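Local coordinates for protein glucose-permease IIA component (Mycoplasma capricolum, PDB 2GPR) that probably accepts a phosphoryl group from phospho-HPr on a histidine and passes it to the IIB domain, for glucose uptake and phosphorylation by the phosphotransferase system, at residues K9-C14 with G147-I152; A39-S44 with S121-I126; F47-S52 with F65-K70; G72-L77 with F128-G133; S93-D98 with D105-V110. All blocks are in the same frame, centred on the assembly; numbering follows the deposited sequence.

Contact 1 (K9-C14 with G147-I152); sequences KVLAPC and GDVVAI
A classic beta bulge marks the antiparallel pairing of strand 8-11 with strand 149-153, which ties the start of the chain to its end: Val150 and Ala151 both face Val10. The Val10 N-H points almost straight at Ala151 O (2.8 Å, 166° at the hydrogen), and Val10 O receives Val150 N, which lies nearly along the C=O axis. Beyond the strands two more backbone bonds follow, a weak one from Ala12 N to Asp148 O and a shorter one from Gly147 N to Ala12 O (2.7 Å), the latter in the carbonyl plane and on a lone pair. Val149 CG2 is a common contact point. Because CG1 takes the position anti to the backbone N (chi1 169°), CG2 is set between Lys9 CE at 3.6 Å and Leu11 CD2 at 3.7 Å, with the lysine chain running across the valine at about a right angle. Val10 CG2 and Ala151 CB are 4.2 Å apart. Val10 and Val150 rest on Phe38 of strand 36-42, and Ala151 touches Leu136 and Val139. The backbone of Leu11 bonds to Pro50, in the loop that follows strand 46-48.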
# COMPACT_ATOMS: atom_id res chain seq x y z
N LYS A 9 5.87 -11.07 4.87
CA LYS A 9 5.94 -9.94 5.76
C LYS A 9 5.63 -8.66 5.02
O LYS A 9 6.20 -8.38 3.97
CB LYS A 9 7.33 -9.85 6.33
CG LYS A 9 7.44 -10.57 7.65
CD LYS A 9 8.92 -10.68 8.13
CE LYS A 9 9.74 -9.52 7.54
NZ LYS A 9 11.18 -9.56 7.91
N VAL A 10 4.70 -7.85 5.55
CA VAL A 10 4.42 -6.62 4.87
C VAL A 10 4.94 -5.43 5.63
O VAL A 10 4.73 -5.40 6.80
CB VAL A 10 3.04 -6.51 4.15
CG1 VAL A 10 2.37 -7.86 3.87
CG2 VAL A 10 2.06 -5.49 4.69
N LEU A 11 5.72 -4.52 5.01
CA LEU A 11 6.26 -3.33 5.72
C LEU A 11 5.38 -2.07 5.62
O LEU A 11 4.44 -1.96 4.82
CB LEU A 11 7.74 -2.96 5.37
CG LEU A 11 8.74 -4.09 5.15
CD1 LEU A 11 10.13 -3.54 4.94
CD2 LEU A 11 8.76 -5.11 6.29
N ALA A 12 5.68 -1.08 6.41
CA ALA A 12 4.98 0.16 6.28
C ALA A 12 5.71 1.00 5.22
O ALA A 12 6.92 1.16 5.31
CB ALA A 12 4.99 0.86 7.61
N PRO A 13 4.99 1.48 4.18
CA PRO A 13 5.55 2.29 3.07
C PRO A 13 5.82 3.78 3.41
O PRO A 13 6.53 4.50 2.71
CB PRO A 13 4.51 2.25 1.99
CG PRO A 13 3.23 1.73 2.62
CD PRO A 13 3.64 0.96 3.84
N CYS A 14 5.23 4.25 4.50
CA CYS A 14 5.49 5.57 4.99
C CYS A 14 5.38 5.61 6.53
O CYS A 14 5.09 4.61 7.22
CB CYS A 14 4.60 6.62 4.36
SG CYS A 14 2.90 6.26 4.73
N GLY A 147 8.99 0.84 7.02
CA GLY A 147 9.93 -0.28 6.97
C GLY A 147 9.78 -1.20 8.18
O GLY A 147 10.63 -2.06 8.45
N ASP A 148 8.71 -0.98 8.91
CA ASP A 148 8.42 -1.74 10.10
C ASP A 148 7.55 -2.84 9.68
O ASP A 148 6.66 -2.59 8.88
CB ASP A 148 7.50 -0.90 11.04
CG ASP A 148 8.15 0.09 11.98
OD1 ASP A 148 9.39 0.23 11.76
OD2 ASP A 148 7.55 0.69 12.84
N VAL A 149 7.68 -3.99 10.29
CA VAL A 149 6.71 -5.00 9.97
C VAL A 149 5.33 -4.56 10.50
O VAL A 149 5.21 -3.97 11.56
CB VAL A 149 7.09 -6.42 10.37
CG1 VAL A 149 5.87 -7.32 10.22
CG2 VAL A 149 8.18 -6.90 9.45
N VAL A 150 4.29 -4.84 9.73
CA VAL A 150 2.93 -4.38 9.96
C VAL A 150 1.88 -5.49 9.72
O VAL A 150 0.72 -5.36 10.07
CB VAL A 150 2.75 -3.13 9.03
CG1 VAL A 150 1.39 -3.00 8.37
CG2 VAL A 150 3.10 -1.86 9.79
N ALA A 151 2.28 -6.60 9.13
CA ALA A 151 1.38 -7.71 8.88
C ALA A 151 2.07 -8.88 8.30
O ALA A 151 3.11 -8.81 7.67
CB ALA A 151 0.22 -7.35 7.98
N ILE A 152 1.46 -9.98 8.57
CA ILE A 152 1.91 -11.29 8.15
C ILE A 152 0.78 -11.90 7.42
O ILE A 152 -0.35 -11.85 7.92
CB ILE A 152 2.19 -12.18 9.39
CG1 ILE A 152 3.28 -11.58 10.25
CG2 ILE A 152 2.58 -13.59 8.98
CD1 ILE A 152 4.62 -11.59 9.57

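Contact 2 (A39-S44 with S121-I126); sequences AINPKS and SIKSPI
Pro42 and Ile122 meet at a slant, the CG corner of the proline ring against the CD1 methyl of Ile122: Pro42 CG is 3.3 Å from Ile122 CD1 and 3.1 Å from Ile122 O. Ile122 reaches it by placing CG1 between its backbone N and carbonyl carbon (chi1 62°). Next to this pair, the Asn41 amide lies against the lysine chain, its ND2 3.5 Å from Lys123 CG, while the ammonium end of Lys123 travels on to Glu23 O. Ile40 CG2 is 4.0 Å from Ser124 CB. Between the strands, Ser124 N gives a straight bond to Ile40 O (2.7 Å, 162°), in the plane of that carbonyl, whereas the return bond from Ile40 N is weak. Three residues before Ser124, Ser121 OG accepts from Lys123 N in an ST turn. The side chain of Pro125 is about 4 Å from that of His78, by similarity the histidine that takes up the phosphoryl group. Ser124 OG donates to Ile122 O (2.9 Å) from 35° above the carbonyl plane and accepts from Gly80 N. The buried hydroxyl is thus satisfied both ways and held in rotation, linking residues 122-124 to the chain just after His78.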
# COMPACT_ATOMS: atom_id res chain seq x y z
N ALA A 39 -4.91 0.16 6.22
CA ALA A 39 -4.62 1.46 5.66
C ALA A 39 -3.59 2.23 6.48
O ALA A 39 -3.06 1.79 7.49
CB ALA A 39 -5.90 2.29 5.44
N ILE A 40 -3.28 3.37 6.02
CA ILE A 40 -2.31 4.12 6.65
C ILE A 40 -2.60 5.58 6.53
O ILE A 40 -3.05 6.07 5.49
CB ILE A 40 -0.86 3.70 6.25
CG1 ILE A 40 0.18 4.15 7.31
CG2 ILE A 40 -0.42 4.18 4.86
CD1 ILE A 40 1.59 3.57 7.10
N ASN A 41 -2.42 6.23 7.69
CA ASN A 41 -2.46 7.66 7.85
C ASN A 41 -1.02 8.15 7.66
O ASN A 41 -0.19 8.10 8.62
CB ASN A 41 -2.98 8.08 9.20
CG ASN A 41 -4.06 9.05 8.98
OD1 ASN A 41 -3.91 9.95 8.14
ND2 ASN A 41 -5.24 8.70 9.49
N PRO A 42 -0.72 8.53 6.40
CA PRO A 42 0.59 8.98 6.05
C PRO A 42 1.02 10.21 6.84
O PRO A 42 0.38 11.26 6.81
CB PRO A 42 0.58 9.32 4.55
CG PRO A 42 -0.87 9.30 4.11
CD PRO A 42 -1.68 8.78 5.29
N LYS A 43 2.12 10.05 7.55
CA LYS A 43 2.75 11.10 8.27
C LYS A 43 3.80 11.68 7.38
O LYS A 43 4.02 12.89 7.42
CB LYS A 43 3.42 10.65 9.53
CG LYS A 43 2.45 10.28 10.63
CD LYS A 43 3.22 9.98 11.90
CE LYS A 43 2.39 9.28 12.97
NZ LYS A 43 1.53 10.22 13.70
N SER A 44 4.50 10.78 6.65
CA SER A 44 5.58 11.17 5.71
C SER A 44 5.12 11.28 4.25
O SER A 44 3.99 11.01 3.94
CB SER A 44 6.87 10.35 5.85
OG SER A 44 6.67 9.02 5.40
N SER A 121 -9.62 12.04 1.01
CA SER A 121 -8.78 11.53 2.09
C SER A 121 -7.41 11.09 1.63
O SER A 121 -7.29 10.53 0.55
CB SER A 121 -9.47 10.38 2.79
OG SER A 121 -8.65 9.92 3.84
N ILE A 122 -6.36 11.32 2.46
CA ILE A 122 -5.01 10.83 2.14
C ILE A 122 -4.71 9.49 2.84
O ILE A 122 -3.64 8.92 2.69
CB ILE A 122 -3.85 11.80 2.27
CG1 ILE A 122 -3.69 12.29 3.70
CG2 ILE A 122 -3.92 12.95 1.29
CD1 ILE A 122 -2.24 12.27 4.15
N LYS A 123 -5.66 9.03 3.62
CA LYS A 123 -5.52 7.75 4.24
C LYS A 123 -5.34 6.77 3.10
O LYS A 123 -6.14 6.80 2.18
CB LYS A 123 -6.77 7.46 5.01
CG LYS A 123 -6.81 8.11 6.39
CD LYS A 123 -8.09 7.69 7.10
CE LYS A 123 -8.72 8.78 7.93
NZ LYS A 123 -10.09 8.43 8.37
N SER A 124 -4.22 6.03 3.09
CA SER A 124 -3.84 5.15 2.00
C SER A 124 -4.04 3.68 2.24
O SER A 124 -3.41 3.11 3.10
CB SER A 124 -2.41 5.43 1.60
OG SER A 124 -2.26 6.80 1.21
N PRO A 125 -4.85 3.04 1.39
CA PRO A 125 -5.13 1.64 1.57
C PRO A 125 -4.10 0.66 1.03
O PRO A 125 -3.49 0.85 -0.03
CB PRO A 125 -6.51 1.40 1.00
CG PRO A 125 -7.11 2.75 0.66
CD PRO A 125 -6.00 3.77 0.80
N ILE A 126 -3.92 -0.43 1.79
CA ILE A 126 -3.03 -1.54 1.46
C ILE A 126 -3.88 -2.80 1.34
O ILE A 126 -4.28 -3.41 2.35
CB ILE A 126 -1.97 -1.79 2.57
CG1 ILE A 126 -1.30 -0.51 3.04
CG2 ILE A 126 -0.92 -2.78 2.09
CD1 ILE A 126 -0.67 0.28 1.90

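Contact 3 (F47-S52 with F65-K70); sequences FHAPVS and FGIQTK
Thr69 OG1 is hydrogen-bonded to Ser71 OG, which leaves the methyl end of the threonine to meet the other segment: Thr69 CG2 comes within 3.4 Å of Ser52 O and 3.8 Å of Val51 CG2. The first torsion of Thr69 (chi1 68°) divides the roles, setting OG1 between the backbone N and carbonyl carbon and CG2 on the far side from that carbonyl. No hydrogen bond spans the two segments, and the rest is mostly apolar. Ile67 supplies both ends of its side chain. The Ile67 and Val51 side chains run past each other in opposite directions, with Ile67 CG2 3.9 Å from Val51 CG2; Ile67 CG2 also lies 4.1 Å from Ser52 C. The other branch of Ile67 carries CD1 to Ala49 CB and to Pro50 CD, both at 4.2 Å, so that the methyl lies against a methyl and a proline ring corner. The fold is an antiparallel beta sandwich. Strand 64-68 belongs to its seven-stranded sheet, while residues 49-52 carry the chain from strand 46-48 of the small three-stranded sheet into strand 53-57, the neighbour of 64-68 in the large one. Around the pair, Pro50 and Val51 also rest on Ile75 of the adjoining strand, and Val51 and Thr69 both touch Leu8 near the N terminus. Ser52 OG accepts from the backbone of Ala103.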
# COMPACT_ATOMS: atom_id res chain seq x y z
N PHE A 47 6.45 7.07 -0.09
CA PHE A 47 5.78 5.84 0.02
C PHE A 47 6.73 4.84 -0.58
O PHE A 47 7.32 5.12 -1.63
CB PHE A 47 4.44 5.86 -0.69
CG PHE A 47 3.41 6.65 0.04
CD1 PHE A 47 3.51 8.04 0.08
CD2 PHE A 47 2.35 6.02 0.68
CE1 PHE A 47 2.56 8.78 0.77
CE2 PHE A 47 1.39 6.74 1.39
CZ PHE A 47 1.53 8.13 1.47
N HIS A 48 6.96 3.73 0.16
CA HIS A 48 7.92 2.73 -0.23
C HIS A 48 7.23 1.44 -0.48
O HIS A 48 6.15 1.24 -0.03
CB HIS A 48 8.98 2.50 0.88
CG HIS A 48 9.95 3.63 1.06
ND1 HIS A 48 9.63 4.74 1.81
CD2 HIS A 48 11.18 3.83 0.53
CE1 HIS A 48 10.68 5.57 1.74
NE2 HIS A 48 11.63 5.05 0.98
N ALA A 49 7.87 0.53 -1.16
CA ALA A 49 7.32 -0.75 -1.37
C ALA A 49 7.19 -1.57 -0.05
O ALA A 49 8.14 -1.73 0.74
CB ALA A 49 8.17 -1.48 -2.40
N PRO A 50 6.02 -2.14 0.15
CA PRO A 50 5.69 -2.97 1.31
C PRO A 50 6.26 -4.37 1.25
O PRO A 50 6.38 -5.03 2.26
CB PRO A 50 4.17 -3.09 1.29
CG PRO A 50 3.64 -2.23 0.11
CD PRO A 50 4.83 -1.55 -0.53
N VAL A 51 6.54 -4.83 0.05
CA VAL A 51 7.13 -6.14 -0.24
C VAL A 51 7.97 -6.08 -1.52
O VAL A 51 8.11 -5.04 -2.22
CB VAL A 51 6.09 -7.25 -0.38
CG1 VAL A 51 5.21 -7.34 0.86
CG2 VAL A 51 5.24 -6.97 -1.62
N SER A 52 8.53 -7.20 -1.84
CA SER A 52 9.27 -7.29 -3.05
C SER A 52 8.46 -8.02 -4.09
O SER A 52 7.74 -8.97 -3.79
CB SER A 52 10.59 -7.93 -2.80
OG SER A 52 11.15 -7.26 -1.70
N PHE A 65 -0.02 1.66 -6.65
CA PHE A 65 1.02 0.80 -7.10
C PHE A 65 0.69 -0.62 -6.81
O PHE A 65 0.45 -0.93 -5.68
CB PHE A 65 2.32 1.21 -6.37
CG PHE A 65 2.72 2.61 -6.71
CD1 PHE A 65 3.47 2.85 -7.87
CD2 PHE A 65 2.24 3.72 -6.01
CE1 PHE A 65 3.80 4.15 -8.27
CE2 PHE A 65 2.58 5.02 -6.38
CZ PHE A 65 3.37 5.25 -7.51
N GLY A 66 0.73 -1.47 -7.82
CA GLY A 66 0.45 -2.89 -7.70
C GLY A 66 1.71 -3.76 -7.77
O GLY A 66 2.51 -3.72 -8.71
N ILE A 67 1.89 -4.57 -6.73
CA ILE A 67 3.08 -5.39 -6.65
C ILE A 67 2.68 -6.81 -6.55
O ILE A 67 1.77 -7.19 -5.81
CB ILE A 67 4.04 -4.97 -5.50
CG1 ILE A 67 4.65 -3.56 -5.76
CG2 ILE A 67 5.17 -5.99 -5.37
CD1 ILE A 67 4.81 -2.67 -4.55
N GLN A 68 3.31 -7.60 -7.36
CA GLN A 68 3.03 -8.99 -7.38
C GLN A 68 4.30 -9.72 -6.98
O GLN A 68 5.34 -9.51 -7.57
CB GLN A 68 2.42 -9.40 -8.77
CG GLN A 68 2.26 -10.90 -9.11
CD GLN A 68 2.39 -11.16 -10.63
OE1 GLN A 68 3.52 -11.35 -11.16
NE2 GLN A 68 1.25 -11.09 -11.34
N THR A 69 4.22 -10.44 -5.86
CA THR A 69 5.33 -11.23 -5.36
C THR A 69 5.50 -12.49 -6.18
O THR A 69 4.63 -12.87 -6.98
CB THR A 69 5.11 -11.65 -3.90
OG1 THR A 69 4.04 -12.57 -3.82
CG2 THR A 69 4.77 -10.43 -3.05
N LYS A 70 6.60 -13.17 -5.96
CA LYS A 70 6.83 -14.38 -6.69
C LYS A 70 5.70 -15.41 -6.51
O LYS A 70 5.43 -16.22 -7.40
CB LYS A 70 8.23 -14.94 -6.44
CG LYS A 70 8.40 -15.51 -5.04
CD LYS A 70 9.85 -15.72 -4.59
CE LYS A 70 10.64 -14.42 -4.38
NZ LYS A 70 9.89 -13.38 -3.67

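Contact 4 (G72-L77 with F128-G133); sequences GVEILL and FTNNGG
Glu74 pairs with Asn130, and Ile75 with Phe128, where two neighbouring antiparallel strands of the large sheet, 74-78 and 124-130, slip by one residue in a beta bulge. The extra residue is Thr129, at which the second strand turns a corner. Glu74 O is the acceptor at the bulge: Asn130 N approaches in the carbonyl plane on a lone pair (3.1 Å, 141° at the hydrogen), and Thr129 N makes a shorter but bent, weak bond at 2.7 Å. The CA of Phe128 adds a CA-H...O contact to the same oxygen at 3.3 Å. Glu74 N in turn gives Asn130 O a weak bond whose geometry is less certain. Glu74 and Asn130 project to one side of the sheet, and there Glu74 CB also meets Thr129 CG2 at 4.0 Å. Ile75 and Phe128 project to the buried side, against Ile126, Leu136 and Leu153. Beyond this pair, Asp36 bonds to Phe128 and strand 64-68 to Ile75, so both strands are inner strands of the sheet. The first torsion of Ile75 (170°) turns CG1 away from its own N and over one face of the Phe128 ring, while Ile75 CB stands 4.2 Å from Phe128 CD2.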
# COMPACT_ATOMS: atom_id res chain seq x y z
N GLY A 72 2.59 -14.84 -6.47
CA GLY A 72 1.36 -14.57 -7.14
C GLY A 72 0.42 -13.70 -6.36
O GLY A 72 -0.39 -13.03 -6.97
N VAL A 73 0.49 -13.71 -5.04
CA VAL A 73 -0.34 -12.79 -4.27
C VAL A 73 -0.08 -11.30 -4.66
O VAL A 73 1.04 -10.79 -4.75
CB VAL A 73 -0.10 -12.96 -2.76
CG1 VAL A 73 0.67 -14.24 -2.46
CG2 VAL A 73 0.62 -11.75 -2.15
N GLU A 74 -1.11 -10.57 -4.92
CA GLU A 74 -0.89 -9.18 -5.27
C GLU A 74 -1.38 -8.27 -4.20
O GLU A 74 -2.52 -8.39 -3.76
CB GLU A 74 -1.61 -8.70 -6.55
CG GLU A 74 -0.75 -8.84 -7.81
CD GLU A 74 -1.62 -9.09 -9.01
OE1 GLU A 74 -2.06 -10.32 -9.08
OE2 GLU A 74 -1.98 -8.23 -9.76
N ILE A 75 -0.57 -7.31 -3.87
CA ILE A 75 -0.99 -6.36 -2.94
C ILE A 75 -1.02 -4.97 -3.56
O ILE A 75 -0.10 -4.54 -4.28
CB ILE A 75 -0.06 -6.48 -1.77
CG1 ILE A 75 -0.24 -5.35 -0.81
CG2 ILE A 75 1.37 -6.51 -2.22
CD1 ILE A 75 1.12 -4.82 -0.38
N LEU A 76 -2.09 -4.25 -3.32
CA LEU A 76 -2.23 -2.90 -3.82
C LEU A 76 -2.03 -1.79 -2.75
O LEU A 76 -2.64 -1.79 -1.67
CB LEU A 76 -3.55 -2.77 -4.61
CG LEU A 76 -3.87 -1.40 -5.16
CD1 LEU A 76 -3.44 -1.31 -6.61
CD2 LEU A 76 -5.39 -1.22 -5.11
N LEU A 77 -1.15 -0.84 -3.07
CA LEU A 77 -0.89 0.38 -2.33
C LEU A 77 -1.61 1.48 -3.11
O LEU A 77 -1.39 1.66 -4.31
CB LEU A 77 0.63 0.72 -2.31
CG LEU A 77 1.15 1.73 -1.29
CD1 LEU A 77 2.14 2.68 -1.93
CD2 LEU A 77 0.10 2.45 -0.42
N PHE A 128 -4.76 -6.66 -0.29
CA PHE A 128 -4.33 -7.80 -1.02
C PHE A 128 -5.42 -8.11 -2.02
O PHE A 128 -6.58 -8.52 -1.64
CB PHE A 128 -4.04 -9.03 -0.15
CG PHE A 128 -3.10 -8.71 0.97
CD1 PHE A 128 -3.55 -7.96 2.06
CD2 PHE A 128 -1.77 -9.13 0.94
CE1 PHE A 128 -2.66 -7.60 3.07
CE2 PHE A 128 -0.90 -8.85 1.99
CZ PHE A 128 -1.34 -8.04 3.04
N THR A 129 -5.07 -7.78 -3.29
CA THR A 129 -5.96 -7.99 -4.38
C THR A 129 -5.97 -9.47 -4.79
O THR A 129 -6.83 -9.94 -5.50
CB THR A 129 -5.68 -7.01 -5.52
OG1 THR A 129 -6.76 -6.05 -5.56
CG2 THR A 129 -5.51 -7.75 -6.88
N ASN A 130 -5.01 -10.20 -4.27
CA ASN A 130 -4.91 -11.58 -4.54
C ASN A 130 -3.99 -12.28 -3.53
O ASN A 130 -2.84 -11.94 -3.37
CB ASN A 130 -4.54 -11.80 -5.99
CG ASN A 130 -4.19 -13.24 -6.28
OD1 ASN A 130 -3.44 -13.54 -7.24
ND2 ASN A 130 -4.68 -14.15 -5.48
N ASN A 131 -4.50 -13.32 -2.89
CA ASN A 131 -3.70 -14.04 -1.91
C ASN A 131 -3.60 -15.55 -2.03
O ASN A 131 -2.60 -16.08 -2.47
CB ASN A 131 -4.09 -13.69 -0.47
CG ASN A 131 -5.58 -13.85 -0.20
OD1 ASN A 131 -6.31 -14.58 -0.87
ND2 ASN A 131 -6.04 -13.09 0.75
N GLY A 132 -4.60 -16.26 -1.53
CA GLY A 132 -4.57 -17.72 -1.46
C GLY A 132 -4.29 -18.10 0.00
O GLY A 132 -5.09 -18.79 0.67
N GLY A 133 -3.15 -17.54 0.50
CA GLY A 133 -2.69 -17.65 1.86
C GLY A 133 -3.41 -16.60 2.61
O GLY A 133 -2.90 -15.99 3.49

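Contact 5 (S93-D98 with D105-V110); sequences SFVTQD and DKLVTV
The Phe94 ring carries the Lys106 chain on one face: Lys106 CE stands 4.0 Å above the ring plane, offset toward the rim, in a CH-pi contact. The ammonium group lies over the same face, with Lys106 NZ 4.9 Å from the Phe94 ring centroid and 20° off the ring normal, a cation-pi arrangement. A bend at chi3 of Lys106 (34°) folds the chain onto the ring. At the ring edge, close to its plane, runs the backbone of the partner strand, with Phe94 CD2 3.7 Å from Val108 CA; Thr109 OG1, which also makes a weak hydrogen bond to Asp46, is at that edge too. The backbone fixes the root of the phenylalanine, as Phe94 N donates to Leu107 O at 2.6 Å. Val95 follows, its CG1 3.9 Å from Leu107 CD2, and both residues press on Phe65 of strand 64-68. Ser93 pairs with Val108, and Ser93 OG donates forward to Val95 O (3.1 Å) on a lone pair. The side chain of Val108 is about 8 Å from that of His63, by similarity important for phospho-donor activity. Leu107 and Val108 both face Phe47, a classic beta bulge in the central strand of the small three-stranded antiparallel sheet of the sandwich.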
# COMPACT_ATOMS: atom_id res chain seq x y z
N SER A 93 6.76 10.01 -9.23
CA SER A 93 7.06 8.59 -9.09
C SER A 93 8.51 8.30 -9.39
O SER A 93 9.22 9.16 -9.99
CB SER A 93 6.15 7.70 -9.92
OG SER A 93 6.82 7.23 -11.07
N PHE A 94 8.94 7.09 -8.98
CA PHE A 94 10.30 6.69 -9.24
C PHE A 94 10.39 5.33 -9.88
O PHE A 94 11.50 4.77 -10.03
CB PHE A 94 11.17 6.75 -7.99
CG PHE A 94 11.19 8.11 -7.39
CD1 PHE A 94 12.08 9.07 -7.85
CD2 PHE A 94 10.27 8.45 -6.39
CE1 PHE A 94 12.08 10.34 -7.28
CE2 PHE A 94 10.26 9.72 -5.82
CZ PHE A 94 11.16 10.67 -6.28
N VAL A 95 9.20 4.85 -10.25
CA VAL A 95 9.04 3.52 -10.78
C VAL A 95 8.19 3.49 -12.04
O VAL A 95 7.45 4.44 -12.35
CB VAL A 95 8.36 2.69 -9.67
CG1 VAL A 95 9.36 2.35 -8.55
CG2 VAL A 95 7.22 3.53 -9.09
N THR A 96 8.26 2.39 -12.75
CA THR A 96 7.46 2.20 -13.95
C THR A 96 6.86 0.84 -13.90
O THR A 96 7.40 -0.06 -13.27
CB THR A 96 8.29 2.28 -15.25
OG1 THR A 96 9.29 3.27 -15.15
CG2 THR A 96 7.40 2.60 -16.41
N GLN A 97 5.77 0.69 -14.56
CA GLN A 97 5.13 -0.57 -14.59
C GLN A 97 6.06 -1.67 -15.09
O GLN A 97 7.01 -1.42 -15.83
CB GLN A 97 3.89 -0.51 -15.43
CG GLN A 97 3.02 -1.72 -15.20
CD GLN A 97 1.86 -1.68 -16.13
OE1 GLN A 97 1.95 -1.05 -17.20
NE2 GLN A 97 0.75 -2.24 -15.69
N ASP A 98 5.79 -2.87 -14.61
CA ASP A 98 6.54 -4.02 -14.95
C ASP A 98 7.87 -4.06 -14.25
O ASP A 98 8.60 -5.04 -14.42
CB ASP A 98 6.83 -4.13 -16.45
CG ASP A 98 5.66 -4.08 -17.39
OD1 ASP A 98 4.75 -4.97 -17.08
OD2 ASP A 98 5.68 -3.56 -18.49
N ASP A 105 11.80 -0.07 -1.09
CA ASP A 105 12.23 0.85 -2.17
C ASP A 105 11.23 1.97 -2.26
O ASP A 105 10.08 1.81 -1.86
CB ASP A 105 12.31 0.25 -3.56
CG ASP A 105 13.44 -0.67 -3.73
OD1 ASP A 105 14.37 -0.49 -2.84
OD2 ASP A 105 13.45 -1.54 -4.56
N LYS A 106 11.66 3.13 -2.72
CA LYS A 106 10.77 4.23 -2.79
C LYS A 106 9.89 4.10 -4.00
O LYS A 106 10.40 3.79 -5.08
CB LYS A 106 11.53 5.52 -2.80
CG LYS A 106 10.65 6.69 -2.45
CD LYS A 106 11.42 7.97 -2.19
CE LYS A 106 12.65 8.10 -3.06
NZ LYS A 106 13.57 9.15 -2.57
N LEU A 107 8.59 4.34 -3.89
CA LEU A 107 7.80 4.26 -5.10
C LEU A 107 7.60 5.65 -5.66
O LEU A 107 7.91 5.94 -6.83
CB LEU A 107 6.48 3.55 -4.88
CG LEU A 107 6.74 2.18 -4.32
CD1 LEU A 107 5.43 1.53 -3.90
CD2 LEU A 107 7.51 1.32 -5.32
N VAL A 108 7.13 6.51 -4.78
CA VAL A 108 6.84 7.85 -5.19
C VAL A 108 6.91 8.85 -4.02
O VAL A 108 6.97 8.50 -2.83
CB VAL A 108 5.46 7.84 -5.82
CG1 VAL A 108 4.52 7.40 -4.73
CG2 VAL A 108 5.02 9.18 -6.41
N THR A 109 6.89 10.13 -4.39
CA THR A 109 6.86 11.17 -3.42
C THR A 109 5.61 12.01 -3.65
O THR A 109 5.36 12.49 -4.76
CB THR A 109 8.16 11.99 -3.37
OG1 THR A 109 9.26 11.10 -3.47
CG2 THR A 109 8.23 12.84 -2.08
N VAL A 110 4.77 12.10 -2.61
CA VAL A 110 3.52 12.83 -2.73
C VAL A 110 3.44 14.17 -2.02
O VAL A 110 3.66 14.27 -0.82
CB VAL A 110 2.34 12.01 -2.26
CG1 VAL A 110 1.06 12.77 -2.55
CG2 VAL A 110 2.35 10.69 -2.99

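Overall arrangement
Contacts 2 and 4 share strand 124-130 in the large sheet, their centres 18 Å apart on opposite sides of the chain's centre, and meet where Ile126 CD1 touches Leu77 CD2 (3.3 Å). Contact 3 borders contact 4 through the probable bond Phe65 N to Leu77 O (2.7 Å); a second probable bond, Leu107 N to Phe47 O, joins it to contact 5 within the small sheet, so contact 3 has a segment on each sheet. Contact 1 encloses the others along the chain and packs Cys14 against Pro42 and Phe47. By similarity, His78 takes the phosphoryl group: side chain to side chain, Pro125 of contact 2 is about 4 Å from it and Leu107 of contact 5 about 10 Å.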